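Local coordinates for protein uracil-DNA glycosylase (Nitratifractor salsuginis, PDB 5X3G) that belongs to the uracil-DNA glycosylase superfamily, compact single-chain alpha/beta proteins built round a four-stranded parallel sheet flanked by helices, at residues D94-E99 with V110-S115; A227-Y232 with I237-A242. One frame throughout, in Å; residues are numbered along the deposited sequence.

Interaction 1: D94-E99 with V110-S115; sequences DGRVRE and VNRATS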
loop_
_atom_site.group_PDB
_atom_site.type_symbol
_atom_site.label_atom_id
_atom_site.label_comp_id
_atom_site.label_asym_id
_atom_site.label_seq_id
_atom_site.Cartn_x
_atom_site.Cartn_y
_atom_site.Cartn_z
ATOM N N ASP A 94 5.441 -6.205 -0.253
ATOM C CA ASP A 94 6.555 -6.690 0.552
ATOM C C ASP A 94 7.821 -6.708 -0.298
ATOM O O ASP A 94 7.910 -7.460 -1.275
ATOM C CB ASP A 94 6.253 -8.081 1.110
ATOM C CG ASP A 94 7.248 -8.515 2.173
ATOM O OD1 ASP A 94 8.464 -8.314 1.981
ATOM O OD2 ASP A 94 6.815 -9.058 3.211
ATOM N N GLY A 95 8.805 -5.900 0.093
ATOM C CA GLY A 95 10.049 -5.774 -0.644
ATOM C C GLY A 95 10.916 -7.018 -0.658
ATOM O O GLY A 95 11.887 -7.057 -1.420
ATOM N N ARG A 96 10.609 -8.021 0.171
ATOM C CA ARG A 96 11.333 -9.287 0.075
ATOM C C ARG A 96 11.002 -10.025 -1.210
ATOM O O ARG A 96 11.858 -10.724 -1.763
ATOM C CB ARG A 96 11.017 -10.193 1.265
ATOM C CG ARG A 96 11.741 -9.842 2.539
ATOM C CD ARG A 96 11.495 -10.883 3.618
ATOM N NE ARG A 96 11.957 -12.203 3.203
ATOM C CZ ARG A 96 13.215 -12.623 3.303
ATOM N NH1 ARG A 96 14.145 -11.824 3.808
ATOM N NH2 ARG A 96 13.544 -13.842 2.898
ATOM N N VAL A 97 9.772 -9.893 -1.691
ATOM C CA VAL A 97 9.320 -10.644 -2.853
ATOM C C VAL A 97 9.853 -9.981 -4.112
ATOM O O VAL A 97 9.719 -8.766 -4.297
ATOM C CB VAL A 97 7.787 -10.730 -2.885
ATOM C CG1 VAL A 97 7.342 -11.603 -4.040
ATOM C CG2 VAL A 97 7.247 -11.258 -1.562
ATOM N N ARG A 98 10.467 -10.780 -4.980
ATOM C CA ARG A 98 10.848 -10.314 -6.303
ATOM C C ARG A 98 10.083 -11.113 -7.347
ATOM O O ARG A 98 9.095 -10.624 -7.906
ATOM C CB ARG A 98 12.360 -10.428 -6.498
ATOM C CG ARG A 98 13.136 -9.346 -5.761
ATOM C CD ARG A 98 14.632 -9.533 -5.895
ATOM N NE ARG A 98 15.086 -10.748 -5.226
ATOM C CZ ARG A 98 16.361 -11.091 -5.091
ATOM N NH1 ARG A 98 17.312 -10.303 -5.573
ATOM N NH2 ARG A 98 16.686 -12.216 -4.468
ATOM N N GLU A 99 10.510 -12.347 -7.597
ATOM C CA GLU A 99 9.790 -13.207 -8.525
ATOM C C GLU A 99 8.477 -13.673 -7.907
ATOM O O GLU A 99 8.420 -14.040 -6.731
ATOM C CB GLU A 99 10.644 -14.415 -8.917
ATOM C CG GLU A 99 11.850 -14.094 -9.804
ATOM C CD GLU A 99 12.922 -13.304 -9.082
ATOM O OE1 GLU A 99 13.166 -13.587 -7.889
ATOM O OE2 GLU A 99 13.518 -12.397 -9.700
ATOM N N VAL A 110 6.712 -15.330 -2.020
ATOM C CA VAL A 110 5.268 -15.116 -2.066
ATOM C C VAL A 110 4.579 -15.991 -1.029
ATOM O O VAL A 110 3.705 -15.533 -0.282
ATOM C CB VAL A 110 4.722 -15.389 -3.480
ATOM C CG1 VAL A 110 3.200 -15.423 -3.465
ATOM C CG2 VAL A 110 5.212 -14.339 -4.454
ATOM N N ASN A 111 4.972 -17.265 -0.962
ATOM C CA ASN A 111 4.341 -18.189 -0.025
ATOM C C ASN A 111 4.575 -17.760 1.416
ATOM O O ASN A 111 3.695 -17.922 2.269
ATOM C CB ASN A 111 4.862 -19.610 -0.246
ATOM C CG ASN A 111 4.124 -20.339 -1.354
ATOM O OD1 ASN A 111 4.636 -21.302 -1.927
ATOM N ND2 ASN A 111 2.914 -19.883 -1.662
ATOM N N ARG A 112 5.756 -17.212 1.708
ATOM C CA ARG A 112 6.039 -16.765 3.068
ATOM C C ARG A 112 5.133 -15.604 3.469
ATOM O O ARG A 112 4.671 -15.539 4.613
ATOM C CB ARG A 112 7.512 -16.375 3.198
ATOM C CG ARG A 112 7.879 -15.823 4.566
ATOM C CD ARG A 112 9.316 -15.325 4.633
ATOM N NE ARG A 112 10.293 -16.413 4.592
ATOM C CZ ARG A 112 11.584 -16.267 4.878
ATOM N NH1 ARG A 112 12.057 -15.081 5.235
ATOM N NH2 ARG A 112 12.400 -17.309 4.813
ATOM N N ALA A 113 4.855 -14.688 2.542
ATOM C CA ALA A 113 4.043 -13.501 2.819
ATOM C C ALA A 113 2.571 -13.865 2.661
ATOM O O ALA A 113 1.976 -13.716 1.590
ATOM C CB ALA A 113 4.435 -12.352 1.898
ATOM N N THR A 114 1.978 -14.314 3.772
ATOM C CA THR A 114 0.635 -14.891 3.784
ATOM C C THR A 114 -0.375 -14.026 3.036
ATOM O O THR A 114 -1.086 -14.501 2.142
ATOM C CB THR A 114 0.190 -15.097 5.236
ATOM O OG1 THR A 114 1.218 -15.785 5.957
ATOM C CG2 THR A 114 -1.095 -15.911 5.295
ATOM N N SER A 115 -0.455 -12.747 3.402
ATOM C CA SER A 115 -1.466 -11.880 2.811
ATOM C C SER A 115 -1.288 -11.771 1.301
ATOM O O SER A 115 -2.261 -11.866 0.544
ATOM C CB SER A 115 -1.414 -10.503 3.469
ATOM O OG SER A 115 -1.843 -10.578 4.816
#

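Interaction 2: A227-Y232 with I237-A242; sequences ALEHPY and IVNEKA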
loop_
_atom_site.group_PDB
_atom_site.type_symbol
_atom_site.label_atom_id
_atom_site.label_comp_id
_atom_site.label_asym_id
_atom_site.label_seq_id
_atom_site.Cartn_x
_atom_site.Cartn_y
_atom_site.Cartn_z
ATOM N N ALA A 227 -15.246 -2.085 2.501
ATOM C CA ALA A 227 -14.647 -2.837 3.596
ATOM C C ALA A 227 -14.603 -4.316 3.238
ATOM O O ALA A 227 -15.615 -4.889 2.820
ATOM C CB ALA A 227 -15.427 -2.624 4.895
ATOM N N LEU A 228 -13.433 -4.931 3.408
ATOM C CA LEU A 228 -13.213 -6.312 3.008
ATOM C C LEU A 228 -12.585 -7.112 4.137
ATOM O O LEU A 228 -11.947 -6.570 5.043
ATOM C CB LEU A 228 -12.296 -6.416 1.782
ATOM C CG LEU A 228 -12.779 -5.916 0.425
ATOM C CD1 LEU A 228 -11.625 -5.257 -0.295
ATOM C CD2 LEU A 228 -13.332 -7.060 -0.394
ATOM N N GLU A 229 -12.775 -8.425 4.053
ATOM C CA GLU A 229 -11.978 -9.362 4.831
ATOM C C GLU A 229 -10.497 -9.161 4.529
ATOM O O GLU A 229 -10.111 -8.904 3.384
ATOM C CB GLU A 229 -12.412 -10.790 4.497
ATOM C CG GLU A 229 -11.534 -11.893 5.039
ATOM C CD GLU A 229 -12.028 -13.263 4.619
ATOM O OE1 GLU A 229 -12.685 -13.360 3.559
ATOM O OE2 GLU A 229 -11.764 -14.240 5.349
ATOM N N HIS A 230 -9.665 -9.263 5.561
ATOM C CA HIS A 230 -8.237 -9.065 5.364
ATOM C C HIS A 230 -7.647 -10.243 4.590
ATOM O O HIS A 230 -7.972 -11.401 4.876
ATOM C CB HIS A 230 -7.521 -8.903 6.706
ATOM C CG HIS A 230 -6.139 -8.342 6.587
ATOM N ND1 HIS A 230 -5.059 -9.100 6.185
ATOM C CD2 HIS A 230 -5.662 -7.094 6.802
ATOM C CE1 HIS A 230 -3.975 -8.343 6.165
ATOM N NE2 HIS A 230 -4.314 -7.122 6.536
ATOM N N PRO A 231 -6.776 -9.984 3.608
ATOM C CA PRO A 231 -6.231 -11.084 2.791
ATOM C C PRO A 231 -5.373 -12.069 3.569
ATOM O O PRO A 231 -5.028 -13.125 3.021
ATOM C CB PRO A 231 -5.409 -10.355 1.719
ATOM C CG PRO A 231 -5.089 -9.020 2.331
ATOM C CD PRO A 231 -6.281 -8.669 3.168
ATOM N N TYR A 232 -5.016 -11.766 4.819
ATOM C CA TYR A 232 -4.312 -12.743 5.643
ATOM C C TYR A 232 -5.115 -14.028 5.785
ATOM O O TYR A 232 -4.537 -15.109 5.944
ATOM C CB TYR A 232 -4.005 -12.142 7.016
ATOM C CG TYR A 232 -3.135 -13.007 7.905
ATOM C CD1 TYR A 232 -1.764 -12.804 7.975
ATOM C CD2 TYR A 232 -3.689 -14.014 8.684
ATOM C CE1 TYR A 232 -0.966 -13.588 8.789
ATOM C CE2 TYR A 232 -2.901 -14.804 9.497
ATOM C CZ TYR A 232 -1.541 -14.587 9.546
ATOM O OH TYR A 232 -0.753 -15.369 10.357
ATOM N N ILE A 237 -9.362 -15.831 -0.505
ATOM C CA ILE A 237 -9.152 -16.304 -1.869
ATOM C C ILE A 237 -10.477 -16.472 -2.601
ATOM O O ILE A 237 -10.568 -16.213 -3.807
ATOM C CB ILE A 237 -8.333 -17.612 -1.861
ATOM C CG1 ILE A 237 -6.974 -17.387 -1.197
ATOM C CG2 ILE A 237 -8.134 -18.138 -3.272
ATOM C CD1 ILE A 237 -6.194 -18.661 -0.964
ATOM N N VAL A 238 -11.532 -16.876 -1.892
ATOM C CA VAL A 238 -12.823 -17.069 -2.542
ATOM C C VAL A 238 -13.823 -16.035 -2.041
ATOM O O VAL A 238 -15.035 -16.281 -2.030
ATOM C CB VAL A 238 -13.348 -18.501 -2.331
ATOM C CG1 VAL A 238 -12.467 -19.498 -3.068
ATOM C CG2 VAL A 238 -13.406 -18.833 -0.851
ATOM N N ASN A 239 -13.324 -14.869 -1.638
ATOM C CA ASN A 239 -14.180 -13.763 -1.220
ATOM C C ASN A 239 -14.661 -13.028 -2.465
ATOM O O ASN A 239 -13.879 -12.338 -3.126
ATOM C CB ASN A 239 -13.423 -12.827 -0.283
ATOM C CG ASN A 239 -14.332 -11.816 0.389
ATOM O OD1 ASN A 239 -14.912 -10.953 -0.268
ATOM N ND2 ASN A 239 -14.456 -11.917 1.707
ATOM N N GLU A 240 -15.950 -13.165 -2.782
ATOM C CA GLU A 240 -16.456 -12.645 -4.050
ATOM C C GLU A 240 -16.504 -11.121 -4.070
ATOM O O GLU A 240 -16.440 -10.517 -5.149
ATOM C CB GLU A 240 -17.832 -13.245 -4.338
ATOM C CG GLU A 240 -17.773 -14.751 -4.559
ATOM C CD GLU A 240 -19.139 -15.408 -4.607
ATOM O OE1 GLU A 240 -20.150 -14.712 -4.376
ATOM O OE2 GLU A 240 -19.194 -16.626 -4.875
ATOM N N LYS A 241 -16.611 -10.479 -2.903
ATOM C CA LYS A 241 -16.493 -9.026 -2.867
ATOM C C LYS A 241 -15.105 -8.592 -3.322
ATOM O O LYS A 241 -14.953 -7.580 -4.023
ATOM C CB LYS A 241 -16.802 -8.504 -1.462
ATOM C CG LYS A 241 -16.930 -6.992 -1.372
ATOM C CD LYS A 241 -17.366 -6.538 0.017
ATOM C CE LYS A 241 -17.817 -5.083 -0.001
ATOM N NZ LYS A 241 -18.201 -4.596 1.354
ATOM N N ALA A 242 -14.080 -9.371 -2.957
ATOM C CA ALA A 242 -12.738 -9.126 -3.468
ATOM C C ALA A 242 -12.669 -9.353 -4.973
ATOM O O ALA A 242 -12.050 -8.561 -5.694
ATOM C CB ALA A 242 -11.728 -10.016 -2.744
HETATM O O HOH W 1 -17.881 -2.151 2.717
HETATM O O HOH W 2 -15.077 -9.473 3.209
#

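Interaction 1: D94-E99 with V110-S115
Asp94 OD1, whose partner oxygen OD2 lies 4.3 Å from Ala113 CB, is gripped twice: it accepts through its anti lone pair from Arg96 N at 2.8 Å, closing an Asx turn, and also from the hydroxyl of Ser86, while OD2 forms a salt bridge with Arg83, so the buried carboxylate is held through both oxygens. The Asx turn sits inside a type I beta turn from Asp94 to Val97, which shapes a loop leading out of the parallel sheet of this glycosylase fold; the loop packs against the junction of helices 108-112 and 114-126. Ala113 is the centre of an inverse gamma turn and the N-cap residue of the second helix, and the chain bends there between the two.

Farther out, two arginines meet. Arg112 NH1 lies over one face of the Arg96 guanidinium, 3.0 Å from NH2 and 3.3 Å from CZ, and the two planes are only 9° apart. Both groups are donors, so the approach is no hydrogen bond. Arg96 is salt-bridged to Glu109 through NH2 and to Glu85 through NH1, and these carboxylates probably offset much of the charge gathered there. A chi1 of 177° directs the Arg112 chain away from its own backbone N, and the bend at its third torsion brings NH1 over the Arg96 guanidinium.

On the inner side the contact turns apolar. Val110 CG2 approaches Glu99 O to 3.9 Å, and Ser107 OG, hydrogen-bonded to both Glu99 O and Val110 N, bridges the loop to the helix start. The tightest carbon pair is between the valines: with chi1 of Val97 at -176°, CG1 points away from its own N and meets Val110 CG2 at 3.5 Å.

Interaction 2: A227-Y232 with I237-A242
Leu228 and Ala242 bring their CA atoms within 7.1 Å, and Glu229 and Asn239 theirs within 7.8 Å, where the end of strand 225-228 passes the first turn of helix 240-246. Asn239 works with both ends of its amide. Its OD1 caps the helix by accepting from Ala242 N at 3.2 Å, while ND2 gives a hydrogen bond of 2.9 Å to Glu229 OE1. That carboxylate oxygen is met on its anti side, and the carboxylate and amide planes stand 60° apart. The same ND2 also donates to water 2, which accepts from Glu229 N as well.

The first torsion of Lys241 (-170°) sends its straight, fully extended chain toward Ala227, and NZ reaches Ala227 O at 3.0 Å. Water 1 joins NZ to Ala227 N. Leu228 CD2 packs against the base of the Lys241 chain and the helix backbone, 3.7 Å from Lys241 CG and 3.5 Å from Ala242 N. Leu228 also pairs by backbone with Leu206 and Gly208, in strand 225-228, one of the two outermost strands of the parallel sheet. Lysine and waters thus supply, at the outer edge, polar partners for backbone atoms that have no further strand of this sheet beside them.

How the interactions relate
Interactions 1 and 2 follow one another along the chain, with centres about 18 Å apart, yet the end of one meets the end of the other. Helix 114-126 begins in interaction 1, and its first residues pack on the loop of interaction 2: Ser115 OG lies 3.4 Å from both His230 CE1 and Tyr232 CA, and Ser115 O 3.7 Å from Pro231 CB. Asn118, a turn farther on, is hydrogen-bonded to Pro231 O. Within the loop, His230 ND1 accepts from Tyr232 N at 3.0 Å. A His-Pro loop following the last sheet strand is consistent with the histidine-containing motif that borders the active-site pocket in this superfamily.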